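Local coordinates for protein Protease/Reverse transcriptase/ribonuclease H (Eastern chimpanzee simian foamy virus, PDB 7KSF) that probably matures viral polyproteins through an aspartic protease domain, copies RNA into DNA by its reverse transcriptase and removes the RNA strand by its RNase H, at residues 7-12 with 59-64; 11-16 with 30-35; 15-20 with 79-84; 23-28 with 70-75. The protein carries 1 engineered substitution. One frame throughout, in Å; residues are numbered along the deposited sequence.

Contact 1: residues 7-12 with 59-64; sequences PAEIKG and TFKVKG
Glu9 and Lys61 form the hydrogen-bonded pair at the middle of this antiparallel ladder. Lys61 N donates its hydrogen to Glu9 O at 2.7 Å, and the return bond from Glu9 N to Lys61 O measures 3.1 Å. A further backbone bond, from Lys63 N to Pro7 O at 3.1 Å, carries the pairing just past the end of strand 52-62. Between these bonds Ala8 faces Val62 as a non-hydrogen-bonded pair, and their side chains only just meet, Ala8 CB lying 4.5 Å from Val62 CG2. On the other face of the sheet the side chains of Glu9 and Lys61 stand together; Glu9 OE2 and Lys61 NZ remain 4.5 Å apart, too far for a salt bridge, although the opposite charges should still attract. Beyond the last bridge Ile10 meets Phe60 through their bases, CB to CB at 4.0 Å. Phe60 CG lies between its backbone N and carbonyl carbon (chi1 54°), which carries the ring away from 7-12 and onto Val67. The two strand axes run at 152° to each other. Strand 6-9 lies between strand 14-19, where Leu15 pairs with Ala8 by a backbone hydrogen bond, and strand 52-62, which pairs in turn with strand 65-74; Trp88 and Leu89, from a loop, pack against Val62.

Contact 2: residues 11-16 with 30-35; sequences KGTKLL and ESFLED
Lys11 and Phe32 make the polar part of this contact: Lys11 NZ donates to the backbone oxygen Phe32 O at 3.2 Å, lying in the plane of that carbonyl. The same ammonium group forms a salt bridge with Glu36, just beyond the second segment, while Asp35 OD2 stands 4.3 Å from Lys11 NZ and probably adds only a longer-range attraction. An extended chain brings the charge there, and as it does so the lysine methylenes slide past the Phe32 side chain in the opposite direction.

The remaining contacts are made with the phenyl ring. Lys11 CD sits near the ring plane at its edge, 3.9 Å from Phe32 CD1. Thr13 OG1 also approaches at the edge, 3.3 Å from Phe32 CZ; a chi1 of 54° turns the hydroxyl toward the ring. Leu15 CD2 comes in obliquely, 4.4 Å from Phe32 CE2, and Ile10 adds a further apolar neighbour.

Segment 11-16 covers the turn and the start of the second strand in a β hairpin, strands 6-9 and 14-19. The contact therefore docks a hairpin turn onto the loop between strands 26-29 and 40-43, at the surface of an aspartic protease domain.

Contact 3: residues 15-20 with 79-84; sequences LLAHWA and ILLSPT. Engineered in segment 15-20: Ala20 (natural residue Asp).
His18 O accepts the amide hydrogen of Leu81 at 2.8 Å from Leu81 N, and two residues on, Ala20 N gives its hydrogen to Leu81 O at the same 2.8 Å. Upstream, Ile79 N bonds to Leu16 O and His18 N to Ile79 O, each at 2.9 Å, so donors and acceptors alternate between the two strands as a parallel ladder requires. The strand axes run at 31° to each other.

On one face of this ladder Ala17, Trp19, Ile79 and Leu81 carry their side chains, with Ala17 CB 4.0 Å from Leu81 CD2. Nearer the start, Leu15 CD2 packs on Ile79 CG1 at 3.6 Å; Leu15 CG, anti to its own N (chi1 -154°), carries that methyl toward Ile79. Past the end of strand 79-81 the side chains of Trp19 and Pro83 cross at about a right angle, Trp19 CZ2 touching Pro83 CB at 3.4 Å. Beyond strand 14-19, Ala20 CB rests 3.7 Å from Leu80 CD1.

On its other flank strand 79-81 meets strand 26-29, with a backbone hydrogen bond between Leu80 and Cys27. A strand placed between 14-19 and 26-29 is consistent with the psi-shaped motif of aspartic proteases. Ala20 is an engineered residue, aspartate in the natural sequence, where it opens the Asp-Ser-Gly signature of this protease family.

Contact 4: residues 23-28 with 70-75; sequences ATITCI and EVIASP
Ile25 and Ile72 cross obliquely where the chain enters a loosely bonded parallel pairing within the β fold of the aspartic protease domain. Ile25 CD1 reaches Ile72 CG2 at 3.3 Å, and the lower part of the same side chain lies over the backbone of Glu70, with Ile25 CB 3.6 Å from Glu70 O. Ile72 CG1 is turned between its backbone N and carbonyl carbon (chi1 61°), and from there the branch extends to Cys27: Ile72 CD1 lies 3.8 Å from Cys27 SG. Ile72 thus fits between Ile25 and Cys27. Cys27 CB, for its part, touches Ser74 CB at 3.6 Å.

Thr26 and Val71 occupy the other face of the pair. Their side chains lie alongside each other and point the same way, Thr26 CB standing 3.8 Å from Val71 CG1. CB and the methyl of Thr26 make this contact, while Thr26 OG1 is hydrogen-bonded to Asp85 and to the backbone N of Ser82, which ties this strand to the residues after strand 79-81. Ile28 slants across Val71, its CD1 meeting both methyls, CG1 and CG2 of Val71, at 3.7 Å. Val58 of strand 52-62 touches Ile28 and Val71 as well, while Ile10 and Leu33 pack on Ile28.

The axes of the two short strands make an angle of 45°, and the backbone bonds are few: Ile28 N to Ile72 O is weak, whereas Ile72 N meets Thr26 O at 3.1 Å.

In the fold
All four contacts belong to the protease domain and reach one mixed sheet. Contacts 1 and 2, with centres about 10 Å apart, share Lys11 and Gly12, at the turn of the hairpin. Strand 14-19 passes from contact 2 into contact 3. The centres of contacts 3 and 4 are about 9 Å apart, joined by a probable hydrogen bond between Ser82 OG and Thr24 O at 2.9 Å. In sequence, 15-20 leads into the signature loop, whose first residue is the engineered Ala20, and 23-28 follows it. Leu33 links contact 2 to contact 4, its CD1 lying 3.6 Å from Ala73 CA. The calcium ion, bound by Gly596 and Glu642, belongs to the RNase H region instead.

Contact 1: residues 7-12 with 59-64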
# COMPACT_ATOMS: atom_id res chain seq x y z
N PRO A 7 14.48 -17.43 29.97
CA PRO A 7 14.28 -16.63 31.19
C PRO A 7 15.33 -16.96 32.24
O PRO A 7 15.68 -18.12 32.46
CB PRO A 7 12.88 -17.04 31.65
CG PRO A 7 12.68 -18.41 31.08
CD PRO A 7 13.40 -18.40 29.76
N ALA A 8 15.84 -15.91 32.89
CA ALA A 8 16.91 -16.09 33.86
C ALA A 8 16.87 -14.96 34.88
O ALA A 8 16.54 -13.82 34.55
CB ALA A 8 18.28 -16.13 33.18
N GLU A 9 17.22 -15.29 36.12
CA GLU A 9 17.35 -14.31 37.19
C GLU A 9 18.77 -14.35 37.74
O GLU A 9 19.29 -15.43 38.03
CB GLU A 9 16.34 -14.59 38.32
CG GLU A 9 16.58 -13.78 39.58
CD GLU A 9 15.62 -14.16 40.69
OE1 GLU A 9 14.49 -14.60 40.39
OE2 GLU A 9 16.01 -14.04 41.87
N ILE A 10 19.40 -13.18 37.87
CA ILE A 10 20.78 -13.08 38.33
C ILE A 10 20.84 -12.57 39.77
O ILE A 10 21.32 -13.27 40.67
CB ILE A 10 21.63 -12.21 37.38
CG1 ILE A 10 22.96 -11.82 38.04
CG2 ILE A 10 20.86 -10.97 36.93
CD1 ILE A 10 23.91 -11.07 37.12
N LYS A 11 20.37 -11.34 40.01
CA LYS A 11 20.31 -10.75 41.35
C LYS A 11 18.88 -10.26 41.62
O LYS A 11 18.63 -9.06 41.72
CB LYS A 11 21.32 -9.62 41.51
CG LYS A 11 22.77 -10.06 41.56
CD LYS A 11 23.69 -8.89 41.88
CE LYS A 11 25.14 -9.35 42.01
NZ LYS A 11 26.03 -8.21 42.37
N GLY A 12 17.95 -11.20 41.72
CA GLY A 12 16.56 -10.87 41.98
C GLY A 12 15.82 -10.40 40.75
O GLY A 12 14.69 -10.84 40.49
N THR A 59 27.04 -16.27 40.51
CA THR A 59 26.02 -17.30 40.44
C THR A 59 24.69 -16.68 40.04
O THR A 59 24.35 -15.58 40.48
CB THR A 59 25.87 -18.03 41.78
OG1 THR A 59 27.15 -18.48 42.22
CG2 THR A 59 24.94 -19.22 41.65
N PHE A 60 23.95 -17.39 39.20
CA PHE A 60 22.67 -16.90 38.69
C PHE A 60 21.80 -18.09 38.31
O PHE A 60 22.29 -19.20 38.07
CB PHE A 60 22.87 -15.97 37.49
CG PHE A 60 23.70 -16.57 36.39
CD1 PHE A 60 23.10 -17.28 35.37
CD2 PHE A 60 25.07 -16.42 36.38
CE1 PHE A 60 23.85 -17.84 34.35
CE2 PHE A 60 25.84 -16.97 35.37
CZ PHE A 60 25.22 -17.68 34.35
N LYS A 61 20.50 -17.85 38.25
CA LYS A 61 19.53 -18.87 37.90
C LYS A 61 19.24 -18.84 36.40
O LYS A 61 19.11 -17.77 35.80
CB LYS A 61 18.22 -18.68 38.67
CG LYS A 61 18.36 -18.79 40.18
CD LYS A 61 17.01 -18.57 40.85
CE LYS A 61 17.14 -18.62 42.37
NZ LYS A 61 15.84 -18.37 43.05
N VAL A 62 19.16 -20.03 35.80
CA VAL A 62 18.72 -20.20 34.42
C VAL A 62 17.53 -21.14 34.45
O VAL A 62 17.68 -22.33 34.78
CB VAL A 62 19.84 -20.74 33.52
CG1 VAL A 62 19.29 -21.11 32.16
CG2 VAL A 62 20.95 -19.70 33.38
N LYS A 63 16.35 -20.62 34.11
CA LYS A 63 15.09 -21.37 34.20
C LYS A 63 14.83 -21.89 35.61
O LYS A 63 14.14 -22.89 35.79
CB LYS A 63 15.06 -22.53 33.19
CG LYS A 63 14.97 -22.12 31.74
CD LYS A 63 14.84 -23.33 30.83
CE LYS A 63 14.58 -22.92 29.40
NZ LYS A 63 14.38 -24.08 28.49
N GLY A 64 15.39 -21.23 36.62
CA GLY A 64 15.22 -21.63 37.99
C GLY A 64 16.39 -22.38 38.60
O GLY A 64 16.46 -22.48 39.83

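Contact 2: residues 11-16 with 30-35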
# COMPACT_ATOMS: atom_id res chain seq x y z
N LYS A 11 20.37 -11.34 40.01
CA LYS A 11 20.31 -10.75 41.35
C LYS A 11 18.88 -10.26 41.62
O LYS A 11 18.63 -9.06 41.72
CB LYS A 11 21.32 -9.62 41.51
CG LYS A 11 22.77 -10.06 41.56
CD LYS A 11 23.69 -8.89 41.88
CE LYS A 11 25.14 -9.35 42.01
NZ LYS A 11 26.03 -8.21 42.37
N GLY A 12 17.95 -11.20 41.72
CA GLY A 12 16.56 -10.87 41.98
C GLY A 12 15.82 -10.40 40.75
O GLY A 12 14.69 -10.84 40.49
N THR A 13 16.43 -9.51 39.97
CA THR A 13 15.80 -8.97 38.78
C THR A 13 15.84 -10.00 37.65
O THR A 13 16.91 -10.52 37.32
CB THR A 13 16.49 -7.68 38.35
OG1 THR A 13 17.90 -7.92 38.21
CG2 THR A 13 16.27 -6.58 39.38
N LYS A 14 14.67 -10.29 37.08
CA LYS A 14 14.62 -11.24 35.97
C LYS A 14 15.31 -10.65 34.75
O LYS A 14 15.36 -9.44 34.54
CB LYS A 14 13.16 -11.58 35.62
CG LYS A 14 12.36 -12.18 36.77
CD LYS A 14 10.90 -12.33 36.38
CE LYS A 14 10.07 -12.88 37.53
NZ LYS A 14 8.62 -12.91 37.22
N LEU A 15 15.87 -11.54 33.93
CA LEU A 15 16.57 -11.14 32.72
C LEU A 15 16.45 -12.27 31.70
O LEU A 15 15.73 -13.25 31.92
CB LEU A 15 18.02 -10.77 33.03
CG LEU A 15 18.71 -9.78 32.08
CD1 LEU A 15 17.89 -8.51 31.94
CD2 LEU A 15 20.11 -9.47 32.56
N LEU A 16 17.15 -12.13 30.59
CA LEU A 16 17.12 -13.12 29.52
C LEU A 16 18.54 -13.50 29.15
O LEU A 16 19.44 -12.66 29.13
CB LEU A 16 16.38 -12.60 28.29
CG LEU A 16 14.92 -12.18 28.49
CD1 LEU A 16 14.35 -11.73 27.17
CD2 LEU A 16 14.10 -13.31 29.08
N GLU A 30 26.70 -4.81 32.58
CA GLU A 30 27.75 -4.18 33.38
C GLU A 30 27.27 -3.79 34.77
O GLU A 30 28.07 -3.81 35.72
CB GLU A 30 28.28 -2.94 32.64
CG GLU A 30 29.03 -3.24 31.35
CD GLU A 30 29.48 -1.98 30.62
OE1 GLU A 30 29.04 -0.88 31.02
OE2 GLU A 30 30.26 -2.09 29.65
N SER A 31 25.99 -3.44 34.92
CA SER A 31 25.51 -2.87 36.18
C SER A 31 25.51 -3.86 37.33
O SER A 31 25.34 -3.44 38.48
CB SER A 31 24.11 -2.30 35.99
OG SER A 31 23.16 -3.35 35.86
N PHE A 32 25.68 -5.15 37.07
CA PHE A 32 25.70 -6.16 38.12
C PHE A 32 27.10 -6.51 38.59
O PHE A 32 27.24 -7.13 39.65
CB PHE A 32 25.00 -7.44 37.65
CG PHE A 32 23.54 -7.27 37.40
CD1 PHE A 32 22.63 -7.25 38.45
CD2 PHE A 32 23.05 -7.15 36.11
CE1 PHE A 32 21.28 -7.10 38.22
CE2 PHE A 32 21.71 -7.00 35.87
CZ PHE A 32 20.82 -6.98 36.93
N LEU A 33 28.14 -6.13 37.85
CA LEU A 33 29.50 -6.54 38.16
C LEU A 33 30.31 -5.44 38.84
O LEU A 33 31.53 -5.56 38.95
CB LEU A 33 30.21 -6.99 36.88
CG LEU A 33 29.45 -8.04 36.07
CD1 LEU A 33 30.27 -8.48 34.88
CD2 LEU A 33 29.07 -9.23 36.94
N GLU A 34 29.65 -4.37 39.30
CA GLU A 34 30.36 -3.31 40.00
C GLU A 34 30.73 -3.74 41.42
O GLU A 34 31.89 -3.63 41.83
CB GLU A 34 29.52 -2.04 40.02
CG GLU A 34 29.21 -1.49 38.64
CD GLU A 34 28.16 -0.41 38.66
OE1 GLU A 34 27.55 -0.17 39.73
OE2 GLU A 34 27.92 0.21 37.60
N ASP A 35 29.74 -4.24 42.17
CA ASP A 35 30.00 -4.67 43.54
C ASP A 35 30.94 -5.87 43.61
O ASP A 35 31.69 -6.01 44.58
CB ASP A 35 28.67 -5.02 44.23
CG ASP A 35 27.64 -3.92 44.09
OD1 ASP A 35 28.03 -2.74 44.02
OD2 ASP A 35 26.43 -4.25 44.05

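Contact 3: residues 15-20 with 79-84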
# COMPACT_ATOMS: atom_id res chain seq x y z
N LEU A 15 15.87 -11.54 33.93
CA LEU A 15 16.57 -11.14 32.72
C LEU A 15 16.45 -12.27 31.70
O LEU A 15 15.73 -13.25 31.92
CB LEU A 15 18.02 -10.77 33.03
CG LEU A 15 18.71 -9.78 32.08
CD1 LEU A 15 17.89 -8.51 31.94
CD2 LEU A 15 20.11 -9.47 32.56
N LEU A 16 17.15 -12.13 30.59
CA LEU A 16 17.12 -13.12 29.52
C LEU A 16 18.54 -13.50 29.15
O LEU A 16 19.44 -12.66 29.13
CB LEU A 16 16.38 -12.60 28.29
CG LEU A 16 14.92 -12.18 28.49
CD1 LEU A 16 14.35 -11.73 27.17
CD2 LEU A 16 14.10 -13.31 29.08
N ALA A 17 18.74 -14.78 28.84
CA ALA A 17 20.02 -15.30 28.40
C ALA A 17 19.89 -15.83 26.98
O ALA A 17 18.82 -16.31 26.58
CB ALA A 17 20.52 -16.41 29.33
N HIS A 18 20.97 -15.73 26.21
CA HIS A 18 20.99 -16.18 24.83
C HIS A 18 22.15 -17.15 24.63
O HIS A 18 23.31 -16.79 24.86
CB HIS A 18 21.10 -15.00 23.86
CG HIS A 18 19.82 -14.23 23.70
ND1 HIS A 18 19.35 -13.37 24.66
CD2 HIS A 18 18.92 -14.21 22.69
CE1 HIS A 18 18.21 -12.84 24.25
NE2 HIS A 18 17.93 -13.33 23.06
N TRP A 19 21.82 -18.37 24.23
CA TRP A 19 22.83 -19.39 23.95
C TRP A 19 23.76 -18.92 22.84
O TRP A 19 23.32 -18.68 21.71
CB TRP A 19 22.14 -20.69 23.56
CG TRP A 19 22.94 -21.94 23.74
CD1 TRP A 19 23.03 -22.69 24.88
CD2 TRP A 19 23.73 -22.60 22.75
NE1 TRP A 19 23.85 -23.78 24.66
CE2 TRP A 19 24.29 -23.75 23.36
CE3 TRP A 19 24.04 -22.34 21.41
CZ2 TRP A 19 25.13 -24.62 22.68
CZ3 TRP A 19 24.87 -23.21 20.74
CH2 TRP A 19 25.41 -24.34 21.37
N ALA A 20 25.04 -18.76 23.16
CA ALA A 20 26.03 -18.30 22.20
C ALA A 20 26.79 -19.49 21.63
O ALA A 20 26.90 -20.54 22.26
CB ALA A 20 27.01 -17.31 22.84
N ILE A 79 22.01 -11.43 28.59
CA ILE A 79 23.11 -12.24 29.09
C ILE A 79 23.56 -13.13 27.94
O ILE A 79 22.91 -14.13 27.63
CB ILE A 79 22.72 -13.06 30.32
CG1 ILE A 79 22.32 -12.13 31.47
CG2 ILE A 79 23.86 -13.96 30.74
CD1 ILE A 79 21.89 -12.87 32.72
N LEU A 80 24.67 -12.76 27.30
CA LEU A 80 25.28 -13.62 26.29
C LEU A 80 25.84 -14.85 26.98
O LEU A 80 26.85 -14.77 27.69
CB LEU A 80 26.37 -12.86 25.54
CG LEU A 80 26.99 -13.56 24.33
CD1 LEU A 80 25.95 -13.75 23.23
CD2 LEU A 80 28.19 -12.79 23.82
N LEU A 81 25.20 -16.00 26.76
CA LEU A 81 25.47 -17.20 27.54
C LEU A 81 26.44 -18.10 26.79
O LEU A 81 26.14 -18.55 25.68
CB LEU A 81 24.17 -17.94 27.84
CG LEU A 81 24.26 -19.14 28.77
CD1 LEU A 81 24.99 -18.75 30.05
CD2 LEU A 81 22.87 -19.66 29.08
N SER A 82 27.59 -18.36 27.40
CA SER A 82 28.55 -19.28 26.80
C SER A 82 27.99 -20.70 26.82
O SER A 82 27.38 -21.11 27.81
CB SER A 82 29.88 -19.22 27.54
OG SER A 82 30.87 -20.02 26.90
N PRO A 83 28.17 -21.47 25.74
CA PRO A 83 27.58 -22.82 25.70
C PRO A 83 28.20 -23.77 26.69
O PRO A 83 27.55 -24.73 27.11
CB PRO A 83 27.84 -23.25 24.25
CG PRO A 83 29.08 -22.53 23.87
CD PRO A 83 28.99 -21.19 24.55
N THR A 84 29.46 -23.54 27.07
CA THR A 84 30.16 -24.45 27.96
C THR A 84 29.60 -24.40 29.38
O THR A 84 29.41 -25.45 30.01
CB THR A 84 31.65 -24.12 27.96
OG1 THR A 84 32.26 -24.66 26.78
CG2 THR A 84 32.32 -24.68 29.19

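Contact 4: residues 23-28 with 70-75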
# COMPACT_ATOMS: atom_id res chain seq x y z
N ALA A 23 33.27 -19.60 21.51
CA ALA A 23 33.91 -20.21 22.66
C ALA A 23 34.23 -19.21 23.77
O ALA A 23 34.68 -19.63 24.84
CB ALA A 23 35.19 -20.93 22.24
N THR A 24 34.01 -17.92 23.53
CA THR A 24 34.27 -16.92 24.55
C THR A 24 33.35 -17.13 25.76
O THR A 24 32.30 -17.77 25.67
CB THR A 24 34.08 -15.51 23.99
OG1 THR A 24 32.81 -15.43 23.33
CG2 THR A 24 35.19 -15.19 22.99
N ILE A 25 33.77 -16.59 26.90
CA ILE A 25 33.08 -16.82 28.16
C ILE A 25 31.80 -16.00 28.23
O ILE A 25 31.51 -15.20 27.33
CB ILE A 25 34.00 -16.51 29.36
CG1 ILE A 25 34.42 -15.04 29.34
CG2 ILE A 25 35.21 -17.42 29.36
CD1 ILE A 25 35.14 -14.60 30.59
N THR A 26 31.04 -16.19 29.30
CA THR A 26 29.72 -15.58 29.41
C THR A 26 29.84 -14.10 29.73
O THR A 26 30.58 -13.70 30.64
CB THR A 26 28.91 -16.29 30.50
OG1 THR A 26 28.60 -17.62 30.07
CG2 THR A 26 27.61 -15.54 30.77
N CYS A 27 29.12 -13.28 28.98
CA CYS A 27 29.01 -11.85 29.24
C CYS A 27 27.82 -11.57 30.14
O CYS A 27 26.83 -12.31 30.14
CB CYS A 27 28.88 -11.06 27.94
SG CYS A 27 30.32 -11.11 26.87
N ILE A 28 27.91 -10.49 30.90
CA ILE A 28 26.87 -10.11 31.85
C ILE A 28 26.69 -8.60 31.78
O ILE A 28 27.68 -7.88 31.58
CB ILE A 28 27.24 -10.58 33.27
CG1 ILE A 28 26.95 -12.08 33.42
CG2 ILE A 28 26.52 -9.75 34.35
CD1 ILE A 28 27.08 -12.61 34.84
N GLU A 70 32.57 -18.24 35.11
CA GLU A 70 33.51 -17.13 34.99
C GLU A 70 33.01 -16.18 33.91
O GLU A 70 32.80 -16.60 32.76
CB GLU A 70 34.90 -17.65 34.66
CG GLU A 70 35.89 -16.60 34.20
CD GLU A 70 37.19 -17.20 33.70
OE1 GLU A 70 37.28 -18.44 33.64
OE2 GLU A 70 38.11 -16.42 33.37
N VAL A 71 32.81 -14.91 34.26
CA VAL A 71 32.11 -13.97 33.39
C VAL A 71 32.91 -12.68 33.26
O VAL A 71 33.76 -12.35 34.08
CB VAL A 71 30.69 -13.65 33.91
CG1 VAL A 71 29.82 -14.90 33.87
CG2 VAL A 71 30.75 -13.08 35.31
N ILE A 72 32.60 -11.94 32.18
CA ILE A 72 33.06 -10.57 31.99
C ILE A 72 31.83 -9.68 31.93
O ILE A 72 30.71 -10.12 32.20
CB ILE A 72 33.91 -10.41 30.72
CG1 ILE A 72 33.10 -10.77 29.47
CG2 ILE A 72 35.15 -11.27 30.79
CD1 ILE A 72 33.81 -10.42 28.19
N ALA A 73 32.03 -8.42 31.55
CA ALA A 73 30.94 -7.46 31.47
C ALA A 73 30.35 -7.43 30.06
O ALA A 73 30.88 -8.02 29.12
CB ALA A 73 31.43 -6.07 31.87
N SER A 74 29.21 -6.74 29.93
CA SER A 74 28.51 -6.60 28.67
C SER A 74 27.77 -5.27 28.68
O SER A 74 26.97 -5.03 29.59
CB SER A 74 27.53 -7.74 28.42
OG SER A 74 26.70 -7.47 27.31
N PRO A 75 28.00 -4.40 27.69
CA PRO A 75 27.22 -3.17 27.59
C PRO A 75 25.77 -3.40 27.20
O PRO A 75 25.00 -2.42 27.13
CB PRO A 75 27.96 -2.38 26.50
CG PRO A 75 28.62 -3.43 25.67
CD PRO A 75 29.01 -4.52 26.62